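Local structure of mbDLG-3 protein (Monosiga brevicollis, 6X1N) at residues G53-N65 / V88-Y100. The protein probably binds peptides of partner proteins through this PDZ domain, one piece of a larger Dlg-type protein that may bind protein kinases. Numbering follows the deposited sequence.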
loop_
_atom_site.group_PDB
_atom_site.type_symbol
_atom_site.label_atom_id
_atom_site.label_comp_id
_atom_site.label_asym_id
_atom_site.label_seq_id
_atom_site.Cartn_x
_atom_site.Cartn_y
_atom_site.Cartn_z
ATOM N N GLY A 53 7.316 -12.077 -0.044
ATOM C CA GLY A 53 6.239 -13.013 -0.301
ATOM C C GLY A 53 4.969 -12.726 0.462
ATOM O O GLY A 53 4.058 -13.557 0.460
ATOM N N GLN A 54 4.871 -11.567 1.107
ATOM C CA GLN A 54 3.728 -11.254 1.956
ATOM C C GLN A 54 3.098 -9.918 1.596
ATOM O O GLN A 54 2.392 -9.326 2.417
ATOM C CB GLN A 54 4.107 -11.307 3.436
ATOM C CG GLN A 54 4.354 -12.731 3.940
ATOM C CD GLN A 54 3.071 -13.568 4.031
ATOM O OE1 GLN A 54 2.273 -13.404 4.960
ATOM N NE2 GLN A 54 2.878 -14.478 3.074
ATOM N N VAL A 55 3.338 -9.438 0.383
ATOM C CA VAL A 55 2.777 -8.198 -0.135
ATOM C C VAL A 55 2.188 -8.522 -1.497
ATOM O O VAL A 55 2.902 -9.047 -2.361
ATOM C CB VAL A 55 3.858 -7.112 -0.264
ATOM C CG1 VAL A 55 3.263 -5.812 -0.768
ATOM C CG2 VAL A 55 4.603 -6.920 1.070
ATOM N N PHE A 56 0.903 -8.232 -1.699
ATOM C CA PHE A 56 0.215 -8.679 -2.895
ATOM C C PHE A 56 -0.507 -7.528 -3.574
ATOM O O PHE A 56 -1.092 -6.660 -2.919
ATOM C CB PHE A 56 -0.842 -9.746 -2.564
ATOM C CG PHE A 56 -0.309 -10.929 -1.806
ATOM C CD1 PHE A 56 0.804 -11.612 -2.250
ATOM C CD2 PHE A 56 -0.935 -11.347 -0.646
ATOM C CE1 PHE A 56 1.275 -12.711 -1.546
ATOM C CE2 PHE A 56 -0.467 -12.429 0.057
ATOM C CZ PHE A 56 0.636 -13.116 -0.390
ATOM N N GLU A 57 -0.534 -7.564 -4.902
ATOM C CA GLU A 57 -1.427 -6.677 -5.627
ATOM C C GLU A 57 -2.855 -6.868 -5.127
ATOM O O GLU A 57 -3.282 -7.989 -4.834
ATOM C CB GLU A 57 -1.344 -6.976 -7.120
ATOM C CG GLU A 57 -2.239 -6.050 -7.901
ATOM C CD GLU A 57 -2.112 -6.186 -9.396
ATOM O OE1 GLU A 57 -1.138 -6.819 -9.880
ATOM O OE2 GLU A 57 -3.015 -5.647 -10.081
ATOM N N GLY A 58 -3.580 -5.764 -4.980
ATOM C CA GLY A 58 -4.922 -5.804 -4.438
ATOM C C GLY A 58 -5.004 -5.722 -2.934
ATOM O O GLY A 58 -6.119 -5.731 -2.388
ATOM N N ASP A 59 -3.876 -5.636 -2.243
ATOM C CA ASP A 59 -3.891 -5.374 -0.809
ATOM C C ASP A 59 -4.250 -3.916 -0.561
ATOM O O ASP A 59 -3.745 -3.011 -1.239
ATOM C CB ASP A 59 -2.498 -5.571 -0.202
ATOM C CG ASP A 59 -2.106 -7.016 -0.032
ATOM O OD1 ASP A 59 -2.977 -7.911 -0.132
ATOM O OD2 ASP A 59 -0.916 -7.229 0.279
ATOM N N GLN A 60 -5.090 -3.678 0.442
ATOM C CA GLN A 60 -5.219 -2.335 0.979
ATOM C C GLN A 60 -4.086 -2.097 1.963
ATOM O O GLN A 60 -3.814 -2.944 2.826
ATOM C CB GLN A 60 -6.566 -2.147 1.668
ATOM C CG GLN A 60 -6.696 -0.737 2.208
ATOM C CD GLN A 60 -8.111 -0.318 2.529
ATOM O OE1 GLN A 60 -9.044 -1.121 2.488
ATOM N NE2 GLN A 60 -8.279 0.961 2.868
ATOM N N ILE A 61 -3.403 -0.961 1.808
ATOM C CA ILE A 61 -2.409 -0.520 2.777
ATOM C C ILE A 61 -3.169 0.280 3.827
ATOM O O ILE A 61 -3.496 1.448 3.617
ATOM C CB ILE A 61 -1.306 0.324 2.138
ATOM C CG1 ILE A 61 -0.700 -0.358 0.906
ATOM C CG2 ILE A 61 -0.233 0.601 3.179
ATOM C CD1 ILE A 61 0.446 0.451 0.271
ATOM N N LEU A 62 -3.445 -0.345 4.969
ATOM C CA LEU A 62 -4.195 0.338 6.020
ATOM C C LEU A 62 -3.334 1.380 6.720
ATOM O O LEU A 62 -3.823 2.453 7.103
ATOM C CB LEU A 62 -4.740 -0.677 7.021
ATOM C CG LEU A 62 -5.754 -1.661 6.432
ATOM C CD1 LEU A 62 -5.998 -2.845 7.376
ATOM C CD2 LEU A 62 -7.064 -0.960 6.111
ATOM N N SER A 63 -2.048 1.090 6.897
ATOM C CA SER A 63 -1.138 2.055 7.489
ATOM C C SER A 63 0.262 1.789 6.966
ATOM O O SER A 63 0.583 0.678 6.529
ATOM C CB SER A 63 -1.170 1.980 9.019
ATOM O OG SER A 63 -0.772 0.699 9.458
ATOM N N MET A 64 1.090 2.828 7.012
ATOM C CA MET A 64 2.482 2.734 6.609
ATOM C C MET A 64 3.295 3.615 7.536
ATOM O O MET A 64 2.989 4.800 7.692
ATOM C CB MET A 64 2.662 3.219 5.170
ATOM C CG MET A 64 4.097 3.161 4.686
ATOM S SD MET A 64 4.351 3.873 3.051
ATOM C CE MET A 64 3.303 2.819 2.040
ATOM N N ASN A 65 4.320 3.039 8.158
ATOM C CA ASN A 65 5.213 3.792 9.036
ATOM C C ASN A 65 4.434 4.574 10.090
ATOM O O ASN A 65 4.709 5.742 10.362
ATOM C CB ASN A 65 6.166 4.682 8.238
ATOM C CG ASN A 65 7.220 3.879 7.511
ATOM O OD1 ASN A 65 7.374 2.687 7.769
ATOM N ND2 ASN A 65 7.952 4.515 6.615
ATOM N N VAL A 88 13.419 1.980 5.656
ATOM C CA VAL A 88 12.560 1.037 6.361
ATOM C C VAL A 88 11.106 1.425 6.137
ATOM O O VAL A 88 10.743 2.605 6.246
ATOM C CB VAL A 88 12.898 0.968 7.860
ATOM C CG1 VAL A 88 11.990 -0.020 8.554
ATOM C CG2 VAL A 88 14.355 0.572 8.046
ATOM N N MET A 89 10.275 0.439 5.814
ATOM C CA MET A 89 8.849 0.650 5.619
ATOM C C MET A 89 8.090 -0.445 6.352
ATOM O O MET A 89 8.286 -1.631 6.066
ATOM C CB MET A 89 8.514 0.612 4.130
ATOM C CG MET A 89 7.050 0.847 3.843
ATOM S SD MET A 89 6.592 0.508 2.135
ATOM C CE MET A 89 7.517 1.775 1.267
ATOM N N THR A 90 7.223 -0.066 7.283
ATOM C CA THR A 90 6.342 -1.015 7.945
ATOM C C THR A 90 4.940 -0.802 7.395
ATOM O O THR A 90 4.502 0.341 7.237
ATOM C CB THR A 90 6.378 -0.853 9.463
ATOM O OG1 THR A 90 7.717 -1.083 9.928
ATOM C CG2 THR A 90 5.461 -1.871 10.114
ATOM N N LEU A 91 4.261 -1.900 7.074
ATOM C CA LEU A 91 2.953 -1.875 6.433
ATOM C C LEU A 91 1.986 -2.747 7.214
ATOM O O LEU A 91 2.358 -3.824 7.687
ATOM C CB LEU A 91 3.037 -2.481 5.033
ATOM C CG LEU A 91 3.965 -1.809 4.030
ATOM C CD1 LEU A 91 4.169 -2.739 2.845
ATOM C CD2 LEU A 91 3.385 -0.496 3.572
ATOM N N ASN A 92 0.742 -2.292 7.330
ATOM C CA ASN A 92 -0.383 -3.139 7.694
ATOM C C ASN A 92 -1.206 -3.322 6.433
ATOM O O ASN A 92 -1.701 -2.335 5.870
ATOM C CB ASN A 92 -1.251 -2.487 8.767
ATOM C CG ASN A 92 -0.750 -2.743 10.159
ATOM O OD1 ASN A 92 0.437 -2.599 10.443
ATOM N ND2 ASN A 92 -1.658 -3.134 11.048
ATOM N N LEU A 93 -1.326 -4.566 5.982
ATOM C CA LEU A 93 -1.919 -4.909 4.699
ATOM C C LEU A 93 -3.041 -5.912 4.896
ATOM O O LEU A 93 -2.980 -6.776 5.778
ATOM C CB LEU A 93 -0.881 -5.619 3.817
ATOM C CG LEU A 93 0.383 -4.833 3.490
ATOM C CD1 LEU A 93 1.397 -5.724 2.793
ATOM C CD2 LEU A 93 0.068 -3.638 2.620
ATOM N N THR A 94 -4.050 -5.840 4.039
ATOM C CA THR A 94 -5.024 -6.920 3.952
ATOM C C THR A 94 -5.605 -6.941 2.546
ATOM O O THR A 94 -5.797 -5.885 1.937
ATOM C CB THR A 94 -6.112 -6.775 5.030
ATOM O OG1 THR A 94 -6.831 -8.010 5.175
ATOM C CG2 THR A 94 -7.072 -5.632 4.700
ATOM N N ALA A 95 -5.830 -8.134 2.009
ATOM C CA ALA A 95 -6.403 -8.222 0.675
ATOM C C ALA A 95 -7.804 -7.638 0.697
ATOM O O ALA A 95 -8.602 -7.942 1.587
ATOM C CB ALA A 95 -6.446 -9.682 0.216
ATOM N N ASN A 96 -8.110 -6.774 -0.258
ATOM C CA ASN A 96 -9.421 -6.131 -0.312
ATOM C C ASN A 96 -9.861 -6.097 -1.762
ATOM O O ASN A 96 -9.809 -5.058 -2.429
ATOM C CB ASN A 96 -9.389 -4.742 0.330
ATOM C CG ASN A 96 -10.761 -4.120 0.438
ATOM O OD1 ASN A 96 -11.741 -4.660 -0.081
ATOM N ND2 ASN A 96 -10.834 -2.956 1.081
ATOM N N PRO A 97 -10.282 -7.247 -2.297
ATOM C CA PRO A 97 -10.592 -7.303 -3.731
ATOM C C PRO A 97 -11.796 -6.481 -4.124
ATOM O O PRO A 97 -11.825 -5.954 -5.242
ATOM C CB PRO A 97 -10.806 -8.804 -3.986
ATOM C CG PRO A 97 -11.188 -9.360 -2.659
ATOM C CD PRO A 97 -10.405 -8.567 -1.650
ATOM N N GLY A 98 -12.783 -6.339 -3.240
ATOM C CA GLY A 98 -13.954 -5.554 -3.593
ATOM C C GLY A 98 -13.607 -4.102 -3.852
ATOM O O GLY A 98 -13.951 -3.540 -4.897
ATOM N N MET A 99 -12.887 -3.480 -2.917
ATOM C CA MET A 99 -12.526 -2.080 -3.102
ATOM C C MET A 99 -11.524 -1.920 -4.236
ATOM O O MET A 99 -11.590 -0.948 -4.996
ATOM C CB MET A 99 -11.981 -1.487 -1.804
ATOM C CG MET A 99 -11.674 0.005 -1.907
ATOM S SD MET A 99 -13.158 1.030 -2.157
ATOM C CE MET A 99 -13.733 1.185 -0.475
ATOM N N TYR A 100 -10.592 -2.865 -4.364
ATOM C CA TYR A 100 -9.657 -2.814 -5.484
ATOM C C TYR A 100 -10.408 -2.839 -6.810
ATOM O O TYR A 100 -10.071 -2.091 -7.735
ATOM C CB TYR A 100 -8.654 -3.962 -5.375
ATOM C CG TYR A 100 -7.446 -3.823 -6.283
ATOM C CD1 TYR A 100 -6.588 -2.738 -6.170
ATOM C CD2 TYR A 100 -7.145 -4.798 -7.231
ATOM C CE1 TYR A 100 -5.472 -2.610 -6.993
ATOM C CE2 TYR A 100 -6.024 -4.680 -8.055
ATOM C CZ TYR A 100 -5.193 -3.588 -7.927
ATOM O OH TYR A 100 -4.083 -3.459 -8.745
HETATM O O HOH W 1 2.246 0.491 9.690
#
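Y100 lies flat against the backbone at G58: the glycine CA sits over the centre of the ring in a CH-pi contact, 3.7 Å from the centroid. The same ring is reached at its edge by E57, whose extended chain crosses the tyrosine at nearly a right angle. There Y100 OH donates to E57 OE2 at 2.8 Å on the anti side, tilted 26° out of the carboxylate plane, with carboxylate and ring planes 81° apart. Next door, Q60 and N96 run side by side, and N96 ND2 donates to Q60 OE1 over 2.9 Å. N96 turns its CG anti to the backbone N (chi1 -173°), which lets one amide serve twice: ND2 grips Q60, while N96, at the N-cap of helix 97-102, accepts from M99 N through OD1, the donor lying above the carbonyl plane.

These side chains sit beside the end of the paired antiparallel strands 59-64 and 88-95, where N96 N donates almost straight to G58 O (3.1 Å). A classic beta bulge interrupts the pairing where L62 and S63 both face N92. On the core side, L93 CD2 packs on I61 CG1, L91 CD2 touches both I61 CG2 and M64 CE, 3.7 Å from M64 CE, and M64 crosses M89 at a slant, both touching V81 of helix 74-82. F56 N reaches D59 OD2 from above the carboxylate plane, and the same oxygen forms a salt bridge with R6. Where the strand ends, N65 OD1 takes the T90 N-H at 2.8 Å, nearly straight, while T90 O accepts from N65 N.

The chemistry is thus divided: apolar branches fill the PDZ core, the N65 amide prolongs the pairing at one end, and at the other the Q60-N96 bond flanks the backbone bond and ties the C-terminal helix to the sheet.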